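Local coordinates for protein catalase (Exiguobacterium oxidotolerans, PDB 2J2M) that catalyses the breakdown of hydrogen peroxide to water and oxygen as a tetrameric haem-containing catalase, at residues Lys202-His207 against Thr399-Pro404; Gln263-Ala268 against Lys282-Asp287. All blocks are in the same frame, centred on the assembly; numbering follows the deposited sequence.

Contact 1: residues Lys202-His207 against Thr399-Pro404; sequences KWVNAH and TEDTQP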
ATOM      1  N   LYS A 202     -12.332 -31.729 -10.203  1.00  7.27           N
ATOM      2  CA  LYS A 202     -13.621 -32.345 -10.492  1.00  7.90           C
ATOM      3  C   LYS A 202     -14.223 -31.703 -11.733  1.00  8.86           C
ATOM      4  O   LYS A 202     -14.254 -30.470 -11.867  1.00  9.55           O
ATOM      5  CB  LYS A 202     -14.581 -32.186  -9.311  1.00  7.99           C
ATOM      6  CG  LYS A 202     -14.259 -33.077  -8.113  1.00  8.33           C
ATOM      7  CD  LYS A 202     -15.072 -32.674  -6.881  1.00  7.34           C
ATOM      8  CE  LYS A 202     -15.087 -33.827  -5.865  1.00  8.99           C
ATOM      9  NZ  LYS A 202     -15.988 -33.649  -4.696  1.00  5.87           N
ATOM     10  N   TRP A 203     -14.692 -32.542 -12.648  1.00  9.09           N
ATOM     11  CA  TRP A 203     -15.497 -32.077 -13.759  1.00  8.89           C
ATOM     12  C   TRP A 203     -16.872 -32.702 -13.580  1.00  9.97           C
ATOM     13  O   TRP A 203     -16.992 -33.910 -13.294  1.00 11.01           O
ATOM     14  CB  TRP A 203     -14.875 -32.514 -15.069  1.00  7.99           C
ATOM     15  CG  TRP A 203     -13.699 -31.679 -15.540  1.00  7.66           C
ATOM     16  CD1 TRP A 203     -13.048 -30.682 -14.853  1.00  7.20           C
ATOM     17  CD2 TRP A 203     -13.024 -31.801 -16.801  1.00  7.05           C
ATOM     18  NE1 TRP A 203     -12.029 -30.169 -15.613  1.00  7.26           N
ATOM     19  CE2 TRP A 203     -11.991 -30.832 -16.815  1.00  7.88           C
ATOM     20  CE3 TRP A 203     -13.216 -32.611 -17.935  1.00  2.13           C
ATOM     21  CZ2 TRP A 203     -11.141 -30.653 -17.927  1.00  7.78           C
ATOM     22  CZ3 TRP A 203     -12.362 -32.452 -19.018  1.00  6.29           C
ATOM     23  CH2 TRP A 203     -11.332 -31.484 -19.008  1.00  6.62           C
ATOM     24  N   VAL A 204     -17.898 -31.864 -13.706  1.00 10.60           N
ATOM     25  CA  VAL A 204     -19.287 -32.246 -13.544  1.00 10.64           C
ATOM     26  C   VAL A 204     -19.956 -32.007 -14.897  1.00 11.50           C
ATOM     27  O   VAL A 204     -19.756 -30.936 -15.495  1.00 11.13           O
ATOM     28  CB  VAL A 204     -19.969 -31.342 -12.498  1.00 10.89           C
ATOM     29  CG1 VAL A 204     -21.403 -31.783 -12.240  1.00  9.13           C
ATOM     30  CG2 VAL A 204     -19.163 -31.305 -11.185  1.00 10.43           C
ATOM     31  N   ASN A 205     -20.724 -32.989 -15.392  1.00 12.23           N
ATOM     32  CA  ASN A 205     -21.479 -32.798 -16.648  1.00 12.86           C
ATOM     33  C   ASN A 205     -22.874 -32.238 -16.428  1.00 13.69           C
ATOM     34  O   ASN A 205     -23.258 -31.907 -15.282  1.00 13.19           O
ATOM     35  CB  ASN A 205     -21.489 -34.048 -17.572  1.00 12.73           C
ATOM     36  CG  ASN A 205     -22.186 -35.251 -16.946  1.00 11.74           C
ATOM     37  OD1 ASN A 205     -23.099 -35.117 -16.126  1.00  9.44           O
ATOM     38  ND2 ASN A 205     -21.735 -36.432 -17.321  1.00 11.30           N
ATOM     39  N   ALA A 206     -23.617 -32.124 -17.537  1.00 14.87           N
ATOM     40  CA  ALA A 206     -24.912 -31.448 -17.566  1.00 15.82           C
ATOM     41  C   ALA A 206     -25.940 -32.152 -16.695  1.00 16.91           C
ATOM     42  O   ALA A 206     -26.918 -31.540 -16.259  1.00 17.65           O
ATOM     43  CB  ALA A 206     -25.417 -31.338 -18.980  1.00 16.07           C
ATOM     44  N   HIS A 207     -25.711 -33.434 -16.430  1.00 17.68           N
ATOM     45  CA  HIS A 207     -26.587 -34.182 -15.540  1.00 18.62           C
ATOM     46  C   HIS A 207     -26.090 -34.271 -14.095  1.00 18.02           C
ATOM     47  O   HIS A 207     -26.755 -34.858 -13.238  1.00 18.43           O
ATOM     48  CB  HIS A 207     -26.942 -35.548 -16.134  1.00 19.10           C
ATOM     49  CG  HIS A 207     -28.309 -35.573 -16.742  1.00 23.65           C
ATOM     50  ND1 HIS A 207     -28.566 -35.120 -18.022  1.00 27.37           N
ATOM     51  CD2 HIS A 207     -29.509 -35.946 -16.224  1.00 27.31           C
ATOM     52  CE1 HIS A 207     -29.863 -35.231 -18.273  1.00 29.77           C
ATOM     53  NE2 HIS A 207     -30.457 -35.723 -17.198  1.00 28.98           N
ATOM     54  N   THR A 399     -25.680 -22.571 -10.013  1.00 16.29           N
ATOM     55  CA  THR A 399     -25.255 -22.983  -8.684  1.00 16.36           C
ATOM     56  C   THR A 399     -24.393 -24.229  -8.783  1.00 16.34           C
ATOM     57  O   THR A 399     -24.697 -25.142  -9.551  1.00 15.11           O
ATOM     58  CB  THR A 399     -26.471 -23.244  -7.758  1.00 16.64           C
ATOM     59  OG1 THR A 399     -27.329 -22.103  -7.781  1.00 18.09           O
ATOM     60  CG2 THR A 399     -26.061 -23.480  -6.337  1.00 15.86           C
ATOM     61  N   GLU A 400     -23.302 -24.226  -8.020  1.00 17.31           N
ATOM     62  CA  GLU A 400     -22.365 -25.359  -7.944  1.00 18.42           C
ATOM     63  C   GLU A 400     -23.063 -26.492  -7.219  1.00 19.01           C
ATOM     64  O   GLU A 400     -23.540 -26.309  -6.098  1.00 19.26           O
ATOM     65  CB  GLU A 400     -21.079 -24.977  -7.187  1.00 18.20           C
ATOM     66  CG  GLU A 400     -20.357 -23.699  -7.672  1.00 18.26           C
ATOM     67  CD  GLU A 400     -20.692 -22.459  -6.827  1.00 19.54           C
ATOM     68  OE1 GLU A 400     -21.894 -22.192  -6.588  1.00 17.55           O
ATOM     69  OE2 GLU A 400     -19.748 -21.735  -6.417  1.00 19.67           O
ATOM     70  N   ASP A 401     -23.140 -27.662  -7.849  1.00 20.03           N
ATOM     71  CA  ASP A 401     -23.848 -28.767  -7.212  1.00 20.92           C
ATOM     72  C   ASP A 401     -23.183 -29.237  -5.932  1.00 19.91           C
ATOM     73  O   ASP A 401     -21.976 -29.011  -5.707  1.00 19.72           O
ATOM     74  CB  ASP A 401     -24.120 -29.926  -8.166  1.00 21.91           C
ATOM     75  CG  ASP A 401     -23.035 -30.097  -9.176  1.00 26.30           C
ATOM     76  OD1 ASP A 401     -23.332 -29.902 -10.392  1.00 29.78           O
ATOM     77  OD2 ASP A 401     -21.894 -30.417  -8.748  1.00 29.75           O
ATOM     78  N   THR A 402     -24.016 -29.814  -5.062  1.00 18.71           N
ATOM     79  CA  THR A 402     -23.553 -30.468  -3.844  1.00 16.87           C
ATOM     80  C   THR A 402     -22.510 -31.544  -4.192  1.00 16.28           C
ATOM     81  O   THR A 402     -22.554 -32.144  -5.256  1.00 15.74           O
ATOM     82  CB  THR A 402     -24.730 -31.108  -3.064  1.00 16.49           C
ATOM     83  OG1 THR A 402     -25.303 -32.157  -3.851  1.00 15.32           O
ATOM     84  CG2 THR A 402     -25.801 -30.103  -2.759  1.00 15.48           C
ATOM     85  N   GLN A 403     -21.566 -31.771  -3.290  1.00 16.27           N
ATOM     86  CA  GLN A 403     -20.612 -32.865  -3.436  1.00 16.19           C
ATOM     87  C   GLN A 403     -20.687 -33.733  -2.169  1.00 16.51           C
ATOM     88  O   GLN A 403     -21.207 -33.267  -1.161  1.00 16.43           O
ATOM     89  CB  GLN A 403     -19.212 -32.293  -3.647  1.00 16.24           C
ATOM     90  CG  GLN A 403     -18.925 -31.800  -5.068  1.00 14.33           C
ATOM     91  CD  GLN A 403     -19.026 -32.912  -6.098  1.00 15.22           C
ATOM     92  OE1 GLN A 403     -18.361 -33.967  -5.984  1.00 14.33           O
ATOM     93  NE2 GLN A 403     -19.886 -32.701  -7.104  1.00 13.35           N
ATOM     94  N   PRO A 404     -20.192 -34.987  -2.212  1.00 16.52           N
ATOM     95  CA  PRO A 404     -20.347 -35.855  -1.035  1.00 16.81           C
ATOM     96  C   PRO A 404     -19.389 -35.560   0.099  1.00 17.02           C
ATOM     97  O   PRO A 404     -18.289 -35.070  -0.125  1.00 16.93           O
ATOM     98  CB  PRO A 404     -20.052 -37.268  -1.571  1.00 16.45           C
ATOM     99  CG  PRO A 404     -19.760 -37.125  -3.039  1.00 16.58           C
ATOM    100  CD  PRO A 404     -19.498 -35.678  -3.316  1.00 17.04           C
TER
HETATM  101  O   HOH W   1     -24.549 -29.880 -13.432  1.00 14.84           O

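Contact 2: residues Gln263-Ala268 against Lys282-Asp287; sequences QVLDPA and KDWFED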
ATOM      1  N   GLN A 263      -6.935 -37.004 -17.913  1.00  9.74           N
ATOM      2  CA  GLN A 263      -7.104 -38.303 -17.253  1.00  9.49           C
ATOM      3  C   GLN A 263      -8.332 -38.281 -16.352  1.00  9.72           C
ATOM      4  O   GLN A 263      -8.539 -37.345 -15.573  1.00  9.12           O
ATOM      5  CB  GLN A 263      -5.859 -38.680 -16.448  1.00  9.36           C
ATOM      6  CG  GLN A 263      -4.667 -39.072 -17.308  1.00  8.67           C
ATOM      7  CD  GLN A 263      -3.421 -39.199 -16.483  1.00 10.13           C
ATOM      8  OE1 GLN A 263      -2.923 -38.216 -15.950  1.00  9.24           O
ATOM      9  NE2 GLN A 263      -2.918 -40.416 -16.349  1.00 11.22           N
ATOM     10  N   VAL A 264      -9.132 -39.338 -16.476  1.00 10.50           N
ATOM     11  CA  VAL A 264     -10.428 -39.446 -15.821  1.00 10.68           C
ATOM     12  C   VAL A 264     -10.511 -40.677 -14.911  1.00 10.88           C
ATOM     13  O   VAL A 264     -10.273 -41.817 -15.321  1.00 10.18           O
ATOM     14  CB  VAL A 264     -11.577 -39.463 -16.856  1.00 11.03           C
ATOM     15  CG1 VAL A 264     -12.923 -39.524 -16.159  1.00  9.64           C
ATOM     16  CG2 VAL A 264     -11.504 -38.224 -17.759  1.00 10.77           C
ATOM     17  N   LEU A 265     -10.864 -40.400 -13.667  1.00 11.31           N
ATOM     18  CA  LEU A 265     -10.938 -41.378 -12.615  1.00 12.10           C
ATOM     19  C   LEU A 265     -12.278 -41.223 -11.926  1.00 12.28           C
ATOM     20  O   LEU A 265     -12.565 -40.174 -11.343  1.00 12.09           O
ATOM     21  CB  LEU A 265      -9.817 -41.145 -11.594  1.00 11.52           C
ATOM     22  CG  LEU A 265      -9.884 -42.017 -10.328  1.00 12.84           C
ATOM     23  CD1 LEU A 265      -9.637 -43.523 -10.616  1.00  9.62           C
ATOM     24  CD2 LEU A 265      -8.909 -41.493  -9.286  1.00 12.84           C
ATOM     25  N   ASP A 266     -13.091 -42.272 -11.992  1.00 12.72           N
ATOM     26  CA  ASP A 266     -14.420 -42.236 -11.410  1.00 13.13           C
ATOM     27  C   ASP A 266     -14.307 -42.205  -9.880  1.00 13.51           C
ATOM     28  O   ASP A 266     -13.497 -42.941  -9.289  1.00 14.26           O
ATOM     29  CB  ASP A 266     -15.219 -43.422 -11.885  1.00 12.79           C
ATOM     30  CG  ASP A 266     -16.628 -43.373 -11.428  1.00 16.39           C
ATOM     31  OD1 ASP A 266     -17.514 -43.013 -12.246  1.00 20.37           O
ATOM     32  OD2 ASP A 266     -16.869 -43.661 -10.230  1.00 20.15           O
ATOM     33  N   PRO A 267     -15.082 -41.327  -9.224  1.00 13.63           N
ATOM     34  CA  PRO A 267     -15.026 -41.272  -7.755  1.00 13.92           C
ATOM     35  C   PRO A 267     -15.218 -42.620  -7.033  1.00 13.71           C
ATOM     36  O   PRO A 267     -14.669 -42.803  -5.937  1.00 13.57           O
ATOM     37  CB  PRO A 267     -16.137 -40.282  -7.407  1.00 13.60           C
ATOM     38  CG  PRO A 267     -16.109 -39.322  -8.618  1.00 14.39           C
ATOM     39  CD  PRO A 267     -15.993 -40.304  -9.774  1.00 13.47           C
ATOM     40  N   ALA A 268     -15.928 -43.561  -7.662  1.00 13.56           N
ATOM     41  CA  ALA A 268     -16.194 -44.861  -7.025  1.00 13.65           C
ATOM     42  C   ALA A 268     -14.979 -45.758  -7.026  1.00 14.29           C
ATOM     43  O   ALA A 268     -15.002 -46.791  -6.376  1.00 15.04           O
ATOM     44  CB  ALA A 268     -17.360 -45.561  -7.655  1.00 12.64           C
ATOM     45  N   LYS A 282       1.553 -37.881  -5.467  1.00  8.94           N
ATOM     46  CA  LYS A 282       1.264 -39.079  -6.283  1.00  8.94           C
ATOM     47  C   LYS A 282       0.942 -38.764  -7.739  1.00  8.56           C
ATOM     48  O   LYS A 282       0.233 -37.820  -8.025  1.00  8.04           O
ATOM     49  CB  LYS A 282       0.116 -39.905  -5.669  1.00  8.60           C
ATOM     50  CG  LYS A 282       0.409 -40.443  -4.253  1.00  9.04           C
ATOM     51  CD  LYS A 282       1.652 -41.358  -4.228  1.00  9.58           C
ATOM     52  CE  LYS A 282       1.950 -41.947  -2.846  1.00  9.76           C
ATOM     53  NZ  LYS A 282       2.259 -40.918  -1.794  1.00  9.59           N
ATOM     54  N   ASP A 283       1.481 -39.576  -8.642  1.00  8.83           N
ATOM     55  CA  ASP A 283       1.226 -39.475 -10.078  1.00  9.57           C
ATOM     56  C   ASP A 283       0.188 -40.514 -10.519  1.00 10.03           C
ATOM     57  O   ASP A 283      -0.069 -41.496  -9.795  1.00  9.37           O
ATOM     58  CB  ASP A 283       2.521 -39.650 -10.877  1.00  9.23           C
ATOM     59  CG  ASP A 283       2.398 -39.165 -12.307  1.00 11.16           C
ATOM     60  OD1 ASP A 283       1.309 -38.679 -12.700  1.00 16.06           O
ATOM     61  OD2 ASP A 283       3.391 -39.244 -13.061  1.00 10.31           O
ATOM     62  N   TRP A 284      -0.436 -40.248 -11.674  1.00 10.26           N
ATOM     63  CA  TRP A 284      -1.368 -41.173 -12.316  1.00 10.89           C
ATOM     64  C   TRP A 284      -0.680 -41.556 -13.574  1.00 11.71           C
ATOM     65  O   TRP A 284      -0.701 -40.791 -14.548  1.00 12.44           O
ATOM     66  CB  TRP A 284      -2.685 -40.517 -12.720  1.00 10.12           C
ATOM     67  CG  TRP A 284      -3.580 -40.080 -11.637  1.00  8.83           C
ATOM     68  CD1 TRP A 284      -3.328 -40.070 -10.290  1.00  9.31           C
ATOM     69  CD2 TRP A 284      -4.886 -39.540 -11.806  1.00  8.89           C
ATOM     70  NE1 TRP A 284      -4.414 -39.553  -9.607  1.00  8.19           N
ATOM     71  CE2 TRP A 284      -5.387 -39.230 -10.515  1.00  8.65           C
ATOM     72  CE3 TRP A 284      -5.709 -39.319 -12.923  1.00  8.80           C
ATOM     73  CZ2 TRP A 284      -6.655 -38.683 -10.320  1.00  8.16           C
ATOM     74  CZ3 TRP A 284      -6.969 -38.770 -12.726  1.00  8.51           C
ATOM     75  CH2 TRP A 284      -7.424 -38.455 -11.434  1.00  8.98           C
ATOM     76  N   PHE A 285      -0.059 -42.724 -13.554  1.00 12.38           N
ATOM     77  CA  PHE A 285       0.715 -43.193 -14.690  1.00 13.45           C
ATOM     78  C   PHE A 285      -0.197 -43.364 -15.897  1.00 14.22           C
ATOM     79  O   PHE A 285      -1.330 -43.808 -15.746  1.00 13.12           O
ATOM     80  CB  PHE A 285       1.428 -44.496 -14.337  1.00 12.83           C
ATOM     81  CG  PHE A 285       2.413 -44.367 -13.202  1.00 13.07           C
ATOM     82  CD1 PHE A 285       2.350 -45.227 -12.111  1.00 12.70           C
ATOM     83  CD2 PHE A 285       3.425 -43.401 -13.231  1.00 12.59           C
ATOM     84  CE1 PHE A 285       3.301 -45.144 -11.056  1.00 12.99           C
ATOM     85  CE2 PHE A 285       4.351 -43.297 -12.176  1.00 13.42           C
ATOM     86  CZ  PHE A 285       4.288 -44.176 -11.089  1.00 12.65           C
ATOM     87  N   GLU A 286       0.295 -42.972 -17.075  1.00 15.90           N
ATOM     88  CA  GLU A 286      -0.494 -43.068 -18.311  1.00 17.74           C
ATOM     89  C   GLU A 286      -0.885 -44.521 -18.534  1.00 18.66           C
ATOM     90  O   GLU A 286      -1.944 -44.816 -19.106  1.00 19.23           O
ATOM     91  CB  GLU A 286       0.276 -42.521 -19.523  1.00 17.58           C
ATOM     92  CG  GLU A 286      -0.499 -42.687 -20.838  1.00 18.10           C
ATOM     93  CD  GLU A 286       0.084 -41.903 -22.006  1.00 17.98           C
ATOM     94  OE1 GLU A 286       1.246 -41.462 -21.923  1.00 19.16           O
ATOM     95  OE2 GLU A 286      -0.625 -41.741 -23.017  1.00 17.14           O
ATOM     96  N   ASP A 287      -0.007 -45.398 -18.047  1.00 19.80           N
ATOM     97  CA  ASP A 287      -0.175 -46.844 -17.997  1.00 21.14           C
ATOM     98  C   ASP A 287      -1.429 -47.263 -17.253  1.00 20.32           C
ATOM     99  O   ASP A 287      -2.085 -48.246 -17.621  1.00 20.69           O
ATOM    100  CB  ASP A 287       1.019 -47.466 -17.247  1.00 21.86           C
ATOM    101  CG  ASP A 287       2.067 -48.002 -18.177  1.00 27.22           C
ATOM    102  OD1 ASP A 287       3.273 -47.824 -17.879  1.00 32.33           O
ATOM    103  OD2 ASP A 287       1.700 -48.593 -19.228  1.00 31.62           O
TER

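Contact 1: residues Lys202-His207 against Thr399-Pro404
Lys202 and Gln403 meet by running past each other in opposite directions, a good example of how two polar side chains can join an inner strand to a subunit-bridging segment. The lysine chain is stretched out beyond CG, and its end reaches the amide oxygen: Lys202 NZ donates to Gln403 OE1 at 2.7 Å. The ammonium group comes in well to the side of the carbonyl, with a C=O...N angle of 114° and a tilt of 27° from the carbonyl plane, while Lys202 CE lies 3.3 Å from the same Gln403 OE1. Gln403 is bent at chi2, which turns its amide out of an extended path, and Lys202 NZ also lies 3.5 Å from Gln403 CG. At the other end of the amide, Gln403 NE2 gives a weak bond to Asp401 OD2 (3.5 Å), linking the carboxylate to the lysine through the glutamine.

Val204 and Asp401 come at each other from opposite sides. With CG1 anti to the backbone N (chi1 -176°), the valine turns both methyls to the carboxylate; Val204 CG1 lies 3.3 Å from Asp401 OD1, whereas Val204 CG2 is 3.8 Å from Asp401 OD2. A water donates to that OD1 and to the carbonyl oxygen of Asn205, bridging the segments beside this apolar-polar pairing. Asn205 itself closes an Asx turn onto the N-H of His207, where the chain leaves the strand.

Glu328 is a second partner for the lysine, in a salt bridge. Strand 201-204 lies between strands 210-219 and 324-326, and Lys202, Val204 and Gln403 all touch Thr210 of the former, whereas strand 403-404 pairs antiparallel with a strand of a neighbouring subunit, continuing the pairing across the tetramer interface.

Contact 2: residues Gln263-Ala268 against Lys282-Asp287
Gln263 directs CG anti to its carbonyl carbon (chi1 -72°) and then extends, carrying its amide to the backbone and CB of Trp284, whose own CG takes the same relation to its backbone. The two side chains run antiparallel, with the amide and indole planes 65° apart. Gln263 NE2 reaches the carbonyl oxygen of Trp284 at 2.9 Å in an almost straight bond, 172° at the hydrogen; the acceptor lies in the glutamine's amide plane, but the donor stands above the plane of the tryptophan carbonyl. The same NE2 bonds to the carbonyl of Ile289 and OE1 accepts from Arg216, fixing the amide's rotation at both ends.

The indole points its six-membered end at the strand, with Gln263 CB 3.6 Å from Trp284 CE3 and Gln263 O at the ring edge. Farther along that ring, Leu265 CB comes within 3.6 Å of Trp284 CH2, and Leu265 CD2 lies 3.7 Å from Trp284 CZ2.

Lys214 adds a cation-pi contact to the indole. The loop between strands 257-265 and 292-302 folds back onto the first of them, while strand 210-219 pairs with that strand and helix 422-430 packs on Phe285.

Contacts 1 and 2 illustrate how one antiparallel sheet can support quite different attachments. Their centres are 19 Å apart and their nearest atoms about 6 Å, without touching, on the same side of the chain's centre. Strand 210-219 connects them, pairing with strand 201-204 of contact 1 and with strand 257-265 of contact 2. Along the chain, both segments of contact 2 fall between those of contact 1. The first contact joins segments 192 residues apart and lies where subunits meet; the second joins segments 14 residues apart, closing a short loop within one chain. Together they tie an intersubunit segment and a loop near helix 422-430 to the catalase sheet.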